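Local coordinates for GTPase-activating protein skywalker (Drosophila melanogaster, PDB 6R82), which acts as a GTPase-activating protein for Rab35, regulating synaptic vesicle protein turnover through endosomal sorting, and is represented here by its TLDc domain, at residues A[35-39]-A[40-44]. Numbering follows the deposited sequence.
Sequences YTTEE and HGCSL
His40 folds back over the turn it belongs to and takes the backbone N-H of Thr36 on its ring nitrogen. Thr36 N donates to His40 ND1 over 3.2 Å, lying 11° out of the imidazole plane, so the ring meets the strand end with an edge. CG stands anti to the carbonyl carbon of His40 (chi1 -74°), which sets ND1 beside Thr36 N. The same two residues are joined a second time, His40 N to Thr36 O at 2.9 Å, and that carbonyl also accepts from Glu39 N, two donors on one oxygen. On its side chain, Thr36 OG1 accepts from Glu38 N at 3.2 Å, an ST turn that starts the reversal.

Tyr35 slides past His40 in the opposite direction, the ring planes 31° apart. CE1 of Tyr35 sits 3.7 Å from CB of His40. With CG anti to the backbone N, the phenol reaches along the returning chain until its OH lies 2.8 Å from Gly41 O; helix 44-51 flanks the ring through Arg50 and Val51.

Glu39 CB lies over one imidazole face, 4.3 Å from the ring centroid, a CH-pi contact with its neighbour in sequence. Further round, Thr37 CG2 rests on Cys42 SG, while its OG1 accepts from Leu179 N of the neighbouring strand.

These bonds tie the connection between strand 30-36 and helix 44-51 of the TLDc domain. Because ND1 accepts the hydrogen bond from Thr36 N, the imidazole probably carries its hydrogen on NE2 and is neutral, and protonating ND1 would be expected to cost this bond.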
# COMPACT_ATOMS: atom_id res chain seq x y z
N TYR A 35 8.28 7.06 -5.78
CA TYR A 35 9.15 7.01 -4.61
C TYR A 35 9.79 5.64 -4.55
O TYR A 35 9.09 4.63 -4.69
CB TYR A 35 8.38 7.27 -3.30
CG TYR A 35 9.27 7.24 -2.05
CD1 TYR A 35 10.01 8.36 -1.68
CD2 TYR A 35 9.38 6.09 -1.27
CE1 TYR A 35 10.82 8.34 -0.55
CE2 TYR A 35 10.19 6.07 -0.14
CZ TYR A 35 10.91 7.20 0.20
OH TYR A 35 11.72 7.18 1.31
N THR A 36 11.11 5.61 -4.32
CA THR A 36 11.79 4.36 -4.04
C THR A 36 12.87 4.58 -2.99
O THR A 36 13.63 5.55 -3.05
CB THR A 36 12.42 3.74 -5.30
OG1 THR A 36 13.20 2.60 -4.91
CG2 THR A 36 13.33 4.74 -5.98
N THR A 37 12.93 3.65 -2.03
CA THR A 37 13.94 3.72 -0.98
C THR A 37 15.35 3.53 -1.53
O THR A 37 16.32 3.87 -0.84
CB THR A 37 13.65 2.67 0.08
OG1 THR A 37 13.48 1.40 -0.56
CG2 THR A 37 12.36 3.02 0.81
N GLU A 38 15.48 3.01 -2.75
CA GLU A 38 16.79 2.88 -3.37
C GLU A 38 17.38 4.21 -3.82
O GLU A 38 18.60 4.30 -4.01
CB GLU A 38 16.70 1.93 -4.58
CG GLU A 38 16.71 0.43 -4.21
CD GLU A 38 17.06 -0.46 -5.41
OE1 GLU A 38 18.23 -0.90 -5.51
OE2 GLU A 38 16.16 -0.72 -6.24
N GLU A 39 16.56 5.26 -3.98
CA GLU A 39 17.04 6.53 -4.54
C GLU A 39 16.61 7.79 -3.80
O GLU A 39 17.25 8.83 -4.00
CB GLU A 39 16.57 6.69 -6.00
CG GLU A 39 16.64 5.44 -6.89
CD GLU A 39 17.97 5.27 -7.60
OE1 GLU A 39 18.27 4.14 -8.07
OE2 GLU A 39 18.72 6.27 -7.70
N HIS A 40 15.57 7.76 -2.97
CA HIS A 40 14.89 9.00 -2.60
C HIS A 40 14.97 9.32 -1.11
O HIS A 40 14.25 10.21 -0.64
CB HIS A 40 13.44 8.96 -3.04
CG HIS A 40 13.28 9.14 -4.51
ND1 HIS A 40 12.46 8.34 -5.27
CD2 HIS A 40 13.87 10.01 -5.36
CE1 HIS A 40 12.54 8.72 -6.53
NE2 HIS A 40 13.39 9.74 -6.61
N GLY A 41 15.85 8.67 -0.38
CA GLY A 41 15.81 8.77 1.05
C GLY A 41 15.03 7.60 1.61
O GLY A 41 14.50 6.75 0.89
N CYS A 42 14.98 7.56 2.92
CA CYS A 42 14.33 6.43 3.56
C CYS A 42 13.71 6.94 4.86
O CYS A 42 14.23 6.72 5.96
CB CYS A 42 15.31 5.28 3.79
SG CYS A 42 14.56 3.66 3.70
N SER A 43 12.57 7.63 4.72
CA SER A 43 11.86 8.19 5.86
C SER A 43 10.44 8.53 5.44
O SER A 43 10.18 8.85 4.28
CB SER A 43 12.55 9.44 6.40
OG SER A 43 12.57 10.45 5.41
N LEU A 44 9.52 8.50 6.42
CA LEU A 44 8.16 8.91 6.14
C LEU A 44 8.12 10.35 5.66
O LEU A 44 7.32 10.68 4.78
CB LEU A 44 7.29 8.72 7.38
CG LEU A 44 6.98 7.25 7.66
CD1 LEU A 44 5.93 7.12 8.73
CD2 LEU A 44 6.52 6.52 6.40